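Local coordinates for putative hexulose 6 phosphate synthase (PDB 3F4W), which is of unestablished function but has the closed parallel beta/alpha barrel of the TIM-barrel clan, in the HUMPS family, at residues V89-I92 with Q93-R97; P117-V120 with R121-E124. One frame throughout, in Å; residues are numbered along the deposited sequence.

Counted from the N terminus, the chain first makes contact 1, in the opening turns of helix 89-102. It then runs through strand 105-109 and makes contact 2 within helix 116-126. The two are in series and neither nests in nor crosses the other. Neither closes a loop, since each joins successive turns of one helix. Helix 89-102 links strands 80-84 and 105-109, and helix 116-126 links strands 105-109 and 130-134, so two consecutive beta-alpha-beta units of the eight-stranded barrel share a strand. The contact centres are about 14 Å apart. The helices meet where Val-89 packs on Leu-122 and Ile-92 on Leu-123.

Contact 1 of 2, residues V89-I92 with Q93-R97; sequences VLTI and QSCIR
Ile-92 and Ile-96, one helical turn apart, lie side by side and point the same way. CG2 of Ile-92 meets CD1 of Ile-96 at 3.9 Å. CG1 of Ile-96 stands beside its own backbone N (chi1 -65°) and the chain then extends, which carries CD1 back along the helix to that methyl. The same Ile-92 accepts a backbone hydrogen bond, its O lying 3.0 Å from Ile-96 N. Three more bonds of this i to i+4 kind run alongside. Gln-93 N lies 2.8 Å from Val-89 O. Cys-95 N reaches Thr-91 O at 3.0 Å in a nearly straight bond, with an angle of 168° at the hydrogen. Ser-94 N bonds to Leu-90 O at 3.0 Å, less straight at 144°. Ser-94 OG also comes within 3.2 Å of Leu-90 O.

Further out, Ile-92 and Cys-95 rest on Val-83 of strand 80-84, and Cys-95 and Ile-96 on Val-106 of strand 105-109. Thr-91 OG1 is hydrogen-bonded to Asp-138 of the second subunit, and Leu-90 packs on Ala-142 of that subunit. The contact is thus ordinary helix chemistry: four backbone bonds pair the carbonyls of 89-92 with the N-H groups of 93-96, apolar side chains seat the helix on the barrel, and Thr-91 adds a polar tie across the dimer.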
ATOM      1  N   VAL A  89       2.376  14.562   3.653  1.00 16.89           N
ATOM      2  CA  VAL A  89       1.274  15.148   4.412  1.00 18.46           C
ATOM      3  C   VAL A  89       0.068  15.474   3.530  1.00 14.94           C
ATOM      4  O   VAL A  89      -1.072  15.419   3.992  1.00 16.83           O
ATOM      5  CB  VAL A  89       1.707  16.406   5.194  1.00 20.07           C
ATOM      6  CG1 VAL A  89       2.640  16.021   6.304  1.00 24.91           C
ATOM      7  CG2 VAL A  89       2.376  17.411   4.270  1.00 24.01           C
ATOM      8  N   LEU A  90       0.327  15.819   2.271  1.00 14.24           N
ATOM      9  CA  LEU A  90      -0.730  16.049   1.284  1.00 15.29           C
ATOM     10  C   LEU A  90      -1.671  14.853   1.198  1.00 15.26           C
ATOM     11  O   LEU A  90      -2.893  15.003   1.172  1.00 16.11           O
ATOM     12  CB  LEU A  90      -0.111  16.282  -0.100  1.00 15.45           C
ATOM     13  CG  LEU A  90       0.195  17.699  -0.594  1.00 22.97           C
ATOM     14  CD1 LEU A  90       0.252  18.687   0.541  1.00 20.95           C
ATOM     15  CD2 LEU A  90       1.484  17.715  -1.419  1.00 18.76           C
ATOM     16  N   THR A  91      -1.084  13.663   1.131  1.00 15.74           N
ATOM     17  CA  THR A  91      -1.852  12.428   1.027  1.00 16.52           C
ATOM     18  C   THR A  91      -2.619  12.141   2.315  1.00 15.13           C
ATOM     19  O   THR A  91      -3.785  11.756   2.283  1.00 16.17           O
ATOM     20  CB  THR A  91      -0.935  11.240   0.674  1.00 16.22           C
ATOM     21  OG1 THR A  91      -0.377  11.446  -0.628  1.00 13.97           O
ATOM     22  CG2 THR A  91      -1.705   9.935   0.682  1.00 13.93           C
ATOM     23  N   ILE A  92      -1.965  12.336   3.453  1.00 15.69           N
ATOM     24  CA  ILE A  92      -2.634  12.124   4.728  1.00 16.91           C
ATOM     25  C   ILE A  92      -3.836  13.051   4.840  1.00 16.26           C
ATOM     26  O   ILE A  92      -4.917  12.636   5.254  1.00 14.75           O
ATOM     27  CB  ILE A  92      -1.672  12.315   5.906  1.00 17.67           C
ATOM     28  CG1 ILE A  92      -0.723  11.114   5.981  1.00 20.84           C
ATOM     29  CG2 ILE A  92      -2.446  12.484   7.208  1.00 19.29           C
ATOM     30  CD1 ILE A  92       0.367  11.248   6.998  1.00 20.67           C
ATOM     31  N   GLN A  93      -3.652  14.299   4.434  1.00 12.78           N
ATOM     32  CA  GLN A  93      -4.725  15.284   4.501  1.00 15.48           C
ATOM     33  C   GLN A  93      -5.881  14.982   3.538  1.00 15.83           C
ATOM     34  O   GLN A  93      -7.037  15.267   3.849  1.00 14.44           O
ATOM     35  CB  GLN A  93      -4.166  16.691   4.265  1.00 14.63           C
ATOM     36  CG  GLN A  93      -3.213  17.147   5.360  1.00 17.36           C
ATOM     37  CD  GLN A  93      -2.823  18.606   5.238  1.00 19.77           C
ATOM     38  OE1 GLN A  93      -2.885  19.361   6.213  1.00 22.35           O
ATOM     39  NE2 GLN A  93      -2.415  19.010   4.042  1.00 15.90           N
ATOM     40  N   SER A  94      -5.568  14.412   2.375  1.00 16.53           N
ATOM     41  CA  SER A  94      -6.593  14.031   1.404  1.00 16.47           C
ATOM     42  C   SER A  94      -7.442  12.896   1.949  1.00 18.03           C
ATOM     43  O   SER A  94      -8.665  12.903   1.809  1.00 16.22           O
ATOM     44  CB  SER A  94      -5.964  13.586   0.080  1.00 19.36           C
ATOM     45  OG  SER A  94      -5.479  14.696  -0.651  1.00 29.52           O
ATOM     46  N   CYS A  95      -6.783  11.914   2.562  1.00 15.27           N
ATOM     47  CA  CYS A  95      -7.487  10.804   3.195  1.00 15.39           C
ATOM     48  C   CYS A  95      -8.429  11.319   4.275  1.00 15.01           C
ATOM     49  O   CYS A  95      -9.599  10.942   4.316  1.00 16.34           O
ATOM     50  CB  CYS A  95      -6.497   9.802   3.795  1.00 16.82           C
ATOM     51  SG  CYS A  95      -5.476   8.950   2.572  1.00 18.68           S
ATOM     52  N   ILE A  96      -7.915  12.183   5.144  1.00 16.03           N
ATOM     53  CA  ILE A  96      -8.710  12.734   6.240  1.00 16.37           C
ATOM     54  C   ILE A  96      -9.897  13.551   5.730  1.00 19.44           C
ATOM     55  O   ILE A  96     -10.988  13.501   6.299  1.00 17.69           O
ATOM     56  CB  ILE A  96      -7.853  13.587   7.178  1.00 18.02           C
ATOM     57  CG1 ILE A  96      -6.817  12.706   7.884  1.00 18.65           C
ATOM     58  CG2 ILE A  96      -8.728  14.297   8.202  1.00 20.20           C
ATOM     59  CD1 ILE A  96      -5.836  13.487   8.737  1.00 19.90           C
ATOM     60  N   ARG A  97      -9.690  14.290   4.648  1.00 16.57           N
ATOM     61  CA  ARG A  97     -10.786  15.027   4.039  1.00 20.15           C
ATOM     62  C   ARG A  97     -11.884  14.074   3.579  1.00 21.92           C
ATOM     63  O   ARG A  97     -13.067  14.332   3.795  1.00 20.99           O
ATOM     64  CB  ARG A  97     -10.295  15.875   2.869  1.00 20.65           C
ATOM     65  CG  ARG A  97     -11.239  17.004   2.538  1.00 29.84           C
ATOM     66  CD  ARG A  97     -11.575  17.782   3.800  1.00 28.08           C
ATOM     67  NE  ARG A  97     -12.733  18.651   3.621  1.00 29.00           N
ATOM     68  CZ  ARG A  97     -13.987  18.284   3.859  1.00 29.71           C
ATOM     69  NH1 ARG A  97     -14.249  17.056   4.287  1.00 28.77           N
ATOM     70  NH2 ARG A  97     -14.979  19.144   3.665  1.00 27.78           N
TER

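Contact 2 of 2, residues P117-V120 with R121-E124; sequences PARV and RLLE
Different torsions send Arg-121 back toward the preceding turn and bring Arg-119 up against the leucines of the following one. In Arg-121, CG sits beside the backbone N (chi1 -58°) and the chain extends as far as NE. Its guanidinium therefore comes back over Pro-117 and Ala-118. Pro-117 CB lies over one face of the group, 3.5 Å from Arg-121 NH2. Pro-117 O sits 3.6 Å above the plane of the Arg-121 guanidinium, offset toward its rim. Arg-121 NH1 packs closely on Ala-118 CA, 3.2 Å away. Arg-119 instead has CG opposite its backbone N (chi1 -162°) and bends at chi2. Its chain passes obliquely across Leu-122 and Leu-123. Arg-119 CG touches Leu-123 CD1 at 3.9 Å, while CD2 of Leu-123 covers one guanidinium face, off toward the rim. Leu-122 CD1 approaches Arg-119 NH1 at 3.7 Å.

Val-120 and Glu-124 run alongside each other, with Val-120 CG1 3.7 Å from Glu-124 OE2. Beneath the side chains, four i to i+4 backbone bonds join the turns, among them Leu-123 N to Arg-119 O at 2.9 Å.

Arg-119 NE bonds to Gly-85 O, and the Glu-124 carboxylate takes backbone N-H groups of Arg-158, Lys-159 and Ala-160. Pro-117 and Val-120 pack on helix 147-156, Leu-122 and Leu-123 on helix 89-102, and Leu-123 also on Met-110 and Ala-128 in loops. Helix 116-126, between strands 105-109 and 130-134 along the chain, is thus flanked by helices 89-102 and 147-156.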
ATOM      1  N   PRO A 117       9.004  10.889  17.192  1.00 19.77           N
ATOM      2  CA  PRO A 117       8.544  12.130  17.827  1.00 18.96           C
ATOM      3  C   PRO A 117       8.324  13.279  16.837  1.00 17.99           C
ATOM      4  O   PRO A 117       7.291  13.942  16.893  1.00 17.48           O
ATOM      5  CB  PRO A 117       9.677  12.467  18.805  1.00 19.83           C
ATOM      6  CG  PRO A 117      10.328  11.155  19.090  1.00 22.03           C
ATOM      7  CD  PRO A 117      10.249  10.387  17.801  1.00 22.67           C
ATOM      8  N   ALA A 118       9.279  13.512  15.943  1.00 20.01           N
ATOM      9  CA  ALA A 118       9.141  14.578  14.958  1.00 18.92           C
ATOM     10  C   ALA A 118       7.926  14.350  14.059  1.00 19.47           C
ATOM     11  O   ALA A 118       7.186  15.285  13.748  1.00 17.25           O
ATOM     12  CB  ALA A 118      10.410  14.704  14.124  1.00 21.80           C
ATOM     13  N   ARG A 119       7.717  13.101  13.656  1.00 15.57           N
ATOM     14  CA  ARG A 119       6.639  12.771  12.730  1.00 17.38           C
ATOM     15  C   ARG A 119       5.276  12.929  13.403  1.00 16.62           C
ATOM     16  O   ARG A 119       4.324  13.434  12.800  1.00 14.46           O
ATOM     17  CB  ARG A 119       6.818  11.345  12.195  1.00 14.53           C
ATOM     18  CG  ARG A 119       6.026  11.046  10.935  1.00 14.52           C
ATOM     19  CD  ARG A 119       6.425  11.988   9.811  1.00 19.04           C
ATOM     20  NE  ARG A 119       5.641  11.747   8.604  1.00 21.15           N
ATOM     21  CZ  ARG A 119       5.620  12.557   7.552  1.00 22.18           C
ATOM     22  NH1 ARG A 119       6.336  13.671   7.552  1.00 21.82           N
ATOM     23  NH2 ARG A 119       4.871  12.259   6.503  1.00 21.76           N
ATOM     24  N   VAL A 120       5.185  12.492  14.655  1.00 11.91           N
ATOM     25  CA  VAL A 120       3.952  12.638  15.421  1.00 13.79           C
ATOM     26  C   VAL A 120       3.565  14.106  15.577  1.00 14.81           C
ATOM     27  O   VAL A 120       2.405  14.469  15.396  1.00 15.28           O
ATOM     28  CB  VAL A 120       4.060  11.975  16.804  1.00 15.32           C
ATOM     29  CG1 VAL A 120       2.834  12.296  17.643  1.00 18.92           C
ATOM     30  CG2 VAL A 120       4.221  10.468  16.654  1.00 15.22           C
ATOM     31  N   ARG A 121       4.537  14.953  15.897  1.00 16.57           N
ATOM     32  CA  ARG A 121       4.260  16.377  16.060  1.00 19.10           C
ATOM     33  C   ARG A 121       3.717  16.941  14.757  1.00 19.99           C
ATOM     34  O   ARG A 121       2.734  17.682  14.741  1.00 20.20           O
ATOM     35  CB  ARG A 121       5.523  17.151  16.448  1.00 21.90           C
ATOM     36  CG  ARG A 121       6.212  16.691  17.719  1.00 23.36           C
ATOM     37  CD  ARG A 121       7.434  17.568  18.014  1.00 24.41           C
ATOM     38  NE  ARG A 121       8.367  16.914  18.927  1.00 29.21           N
ATOM     39  CZ  ARG A 121       9.570  16.470  18.575  1.00 30.68           C
ATOM     40  NH1 ARG A 121      10.003  16.622  17.332  1.00 28.84           N
ATOM     41  NH2 ARG A 121      10.346  15.884  19.471  1.00 37.06           N
ATOM     42  N   LEU A 122       4.372  16.580  13.663  1.00 18.19           N
ATOM     43  CA  LEU A 122       4.011  17.074  12.346  1.00 21.38           C
ATOM     44  C   LEU A 122       2.600  16.637  11.961  1.00 18.21           C
ATOM     45  O   LEU A 122       1.805  17.436  11.468  1.00 19.51           O
ATOM     46  CB  LEU A 122       5.027  16.578  11.317  1.00 20.98           C
ATOM     47  CG  LEU A 122       5.037  17.232   9.938  1.00 26.18           C
ATOM     48  CD1 LEU A 122       6.342  16.931   9.215  1.00 32.42           C
ATOM     49  CD2 LEU A 122       3.865  16.740   9.137  1.00 29.11           C
ATOM     50  N   LEU A 123       2.293  15.365  12.192  1.00 14.69           N
ATOM     51  CA  LEU A 123       1.020  14.801  11.753  1.00 16.37           C
ATOM     52  C   LEU A 123      -0.158  15.325  12.561  1.00 16.55           C
ATOM     53  O   LEU A 123      -1.227  15.602  12.013  1.00 16.53           O
ATOM     54  CB  LEU A 123       1.061  13.274  11.804  1.00 16.69           C
ATOM     55  CG  LEU A 123       2.108  12.650  10.882  1.00 19.55           C
ATOM     56  CD1 LEU A 123       2.104  11.136  11.015  1.00 18.70           C
ATOM     57  CD2 LEU A 123       1.880  13.081   9.435  1.00 20.69           C
ATOM     58  N   GLU A 124       0.038  15.463  13.866  1.00 17.62           N
ATOM     59  CA  GLU A 124      -1.018  15.977  14.725  1.00 14.88           C
ATOM     60  C   GLU A 124      -1.370  17.417  14.373  1.00 18.94           C
ATOM     61  O   GLU A 124      -2.543  17.781  14.321  1.00 18.11           O
ATOM     62  CB  GLU A 124      -0.625  15.869  16.198  1.00 19.21           C
ATOM     63  CG  GLU A 124      -0.728  14.458  16.748  1.00 20.22           C
ATOM     64  CD  GLU A 124      -0.858  14.433  18.256  1.00 23.70           C
ATOM     65  OE1 GLU A 124      -2.001  14.326  18.755  1.00 23.21           O
ATOM     66  OE2 GLU A 124       0.180  14.533  18.942  1.00 23.35           O
TER